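PDB 5VIP: MdcD from Pseudomonas aeruginosa, which probably serves as the beta subunit of a biotin-independent malonate decarboxylase, helping to decarboxylate the malonyl group carried on its acyl carrier protein. Local coordinates for residues Y172-R177 with T234-Y239. Sequence-based numbering, arbitrary orientation.
Sequences YVLVTR and TSVLAY
Tyr239 on helix 229-242 lays its ring against Tyr172 and Leu174 of strand 172-176, which both approach from the same side of its plane, in a helix-on-sheet contact of the crotonase-like carboxyl transferase fold. The helix packs against the central sheet; its segment 234-239 runs nearly antiparallel to 172-176, with the two segment axes 10.2 Å apart at their closest. Tyr172 and Leu174, two residues apart, send their side chains to the helix face of the sheet. Leu174 covers one face of the Tyr239 ring: its CD2 methyl sits 3.9 Å from the ring centroid, 29° off the normal, a CH-pi contact. The Tyr172 and Tyr239 rings meet obliquely, their planes inclined at 44° and their centroids 4.8 Å apart. CD1 of Tyr239 lies over one face of the Tyr172 ring, displaced toward its rim, 3.3 Å from both CG and CD1 of Tyr172. With CG anti to its carbonyl carbon (chi1 -56°), Tyr172 turns this ring face to Tyr239 CD1, and its OH continues past the contact to hydrogen-bond Gly243 O, fixing the polar end of a buried ring. No hydrogen bond links the two segments, so apolar and aromatic packing joins them. Val150 of the adjacent strand 150-153 and Ala223 of strand 223-225 also touch Tyr239, which therefore spans three neighbouring strands. One turn back along the helix, the other leucine branch closes the contact: Leu174 CD1 lies 4.0 Å from Ser235 CB and 3.9 Å from Val236 CG2.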
loop_
_atom_site.group_PDB
_atom_site.type_symbol
_atom_site.label_atom_id
_atom_site.label_comp_id
_atom_site.label_asym_id
_atom_site.label_seq_id
_atom_site.Cartn_x
_atom_site.Cartn_y
_atom_site.Cartn_z
ATOM N N TYR B 172 -6.008 -4.370 -13.721
ATOM C CA TYR B 172 -5.885 -3.552 -14.925
ATOM C C TYR B 172 -5.863 -2.082 -14.571
ATOM O O TYR B 172 -6.662 -1.636 -13.753
ATOM C CB TYR B 172 -7.037 -3.833 -15.902
ATOM C CG TYR B 172 -7.128 -5.291 -16.266
ATOM C CD1 TYR B 172 -6.148 -5.887 -17.056
ATOM C CD2 TYR B 172 -8.157 -6.084 -15.775
ATOM C CE1 TYR B 172 -6.213 -7.245 -17.375
ATOM C CE2 TYR B 172 -8.239 -7.438 -16.088
ATOM C CZ TYR B 172 -7.263 -8.010 -16.889
ATOM O OH TYR B 172 -7.353 -9.354 -17.190
ATOM N N VAL B 173 -4.953 -1.339 -15.204
ATOM C CA VAL B 173 -4.847 0.103 -15.006
ATOM C C VAL B 173 -5.065 0.828 -16.327
ATOM O O VAL B 173 -4.321 0.612 -17.297
ATOM C CB VAL B 173 -3.465 0.511 -14.433
ATOM C CG1 VAL B 173 -3.374 2.029 -14.333
ATOM C CG2 VAL B 173 -3.233 -0.139 -13.074
ATOM N N LEU B 174 -6.094 1.667 -16.374
ATOM C CA LEU B 174 -6.441 2.363 -17.610
ATOM C C LEU B 174 -6.147 3.838 -17.425
ATOM O O LEU B 174 -6.523 4.426 -16.410
ATOM C CB LEU B 174 -7.920 2.157 -17.988
ATOM C CG LEU B 174 -8.526 0.755 -17.787
ATOM C CD1 LEU B 174 -9.948 0.654 -18.357
ATOM C CD2 LEU B 174 -7.626 -0.337 -18.307
ATOM N N VAL B 175 -5.473 4.442 -18.396
ATOM C CA VAL B 175 -5.094 5.841 -18.268
ATOM C C VAL B 175 -5.458 6.648 -19.514
ATOM O O VAL B 175 -5.597 6.104 -20.610
ATOM C CB VAL B 175 -3.583 5.989 -18.003
ATOM C CG1 VAL B 175 -3.193 5.350 -16.659
ATOM C CG2 VAL B 175 -2.777 5.380 -19.168
ATOM N N THR B 176 -5.614 7.955 -19.330
ATOM C CA THR B 176 -5.791 8.872 -20.447
ATOM C C THR B 176 -4.490 9.636 -20.675
ATOM O O THR B 176 -3.535 9.497 -19.903
ATOM C CB THR B 176 -6.928 9.880 -20.185
ATOM O OG1 THR B 176 -6.583 10.680 -19.044
ATOM C CG2 THR B 176 -8.235 9.164 -19.899
ATOM N N ARG B 177 -4.463 10.461 -21.717
ATOM C CA ARG B 177 -3.319 11.336 -21.961
ATOM C C ARG B 177 -3.087 12.321 -20.812
ATOM O O ARG B 177 -1.944 12.629 -20.475
ATOM C CB ARG B 177 -3.506 12.113 -23.269
ATOM C CG ARG B 177 -2.335 13.030 -23.588
ATOM C CD ARG B 177 -2.184 13.318 -25.083
ATOM N NE ARG B 177 -0.825 13.746 -25.417
ATOM C CZ ARG B 177 -0.224 14.832 -24.930
ATOM N NH1 ARG B 177 -0.856 15.647 -24.090
ATOM N NH2 ARG B 177 1.020 15.116 -25.299
ATOM N N THR B 234 -16.544 1.537 -22.427
ATOM C CA THR B 234 -16.362 0.285 -23.137
ATOM C C THR B 234 -15.074 -0.422 -22.720
ATOM O O THR B 234 -15.084 -1.645 -22.552
ATOM C CB THR B 234 -16.386 0.519 -24.652
ATOM O OG1 THR B 234 -17.673 1.049 -25.004
ATOM C CG2 THR B 234 -16.140 -0.790 -25.408
ATOM N N SER B 235 -13.976 0.320 -22.535
ATOM C CA SER B 235 -12.723 -0.320 -22.103
ATOM C C SER B 235 -12.887 -0.978 -20.743
ATOM O O SER B 235 -12.425 -2.110 -20.533
ATOM C CB SER B 235 -11.546 0.676 -22.028
ATOM O OG SER B 235 -11.411 1.391 -23.245
ATOM N N VAL B 236 -13.538 -0.265 -19.821
ATOM C CA VAL B 236 -13.771 -0.792 -18.483
ATOM C C VAL B 236 -14.521 -2.120 -18.573
ATOM O O VAL B 236 -14.127 -3.125 -17.950
ATOM C CB VAL B 236 -14.559 0.215 -17.612
ATOM C CG1 VAL B 236 -15.122 -0.463 -16.377
ATOM C CG2 VAL B 236 -13.654 1.389 -17.225
ATOM N N LEU B 237 -15.582 -2.137 -19.373
ATOM C CA LEU B 237 -16.385 -3.346 -19.495
ATOM C C LEU B 237 -15.588 -4.509 -20.134
ATOM O O LEU B 237 -15.725 -5.664 -19.717
ATOM C CB LEU B 237 -17.642 -3.068 -20.314
ATOM C CG LEU B 237 -18.695 -2.163 -19.662
ATOM C CD1 LEU B 237 -19.923 -2.073 -20.556
ATOM C CD2 LEU B 237 -19.080 -2.668 -18.286
ATOM N N ALA B 238 -14.759 -4.199 -21.127
ATOM C CA ALA B 238 -13.966 -5.224 -21.807
ATOM C C ALA B 238 -12.971 -5.846 -20.838
ATOM O O ALA B 238 -12.741 -7.050 -20.863
ATOM C CB ALA B 238 -13.242 -4.642 -23.011
ATOM N N TYR B 239 -12.405 -5.026 -19.960
ATOM C CA TYR B 239 -11.415 -5.528 -19.015
ATOM C C TYR B 239 -12.046 -6.380 -17.930
ATOM O O TYR B 239 -11.474 -7.393 -17.558
ATOM C CB TYR B 239 -10.606 -4.379 -18.408
ATOM C CG TYR B 239 -9.433 -4.032 -19.293
ATOM C CD1 TYR B 239 -8.335 -4.870 -19.362
ATOM C CD2 TYR B 239 -9.457 -2.908 -20.112
ATOM C CE1 TYR B 239 -7.261 -4.583 -20.182
ATOM C CE2 TYR B 239 -8.394 -2.615 -20.946
ATOM C CZ TYR B 239 -7.297 -3.456 -20.976
ATOM O OH TYR B 239 -6.227 -3.162 -21.803
#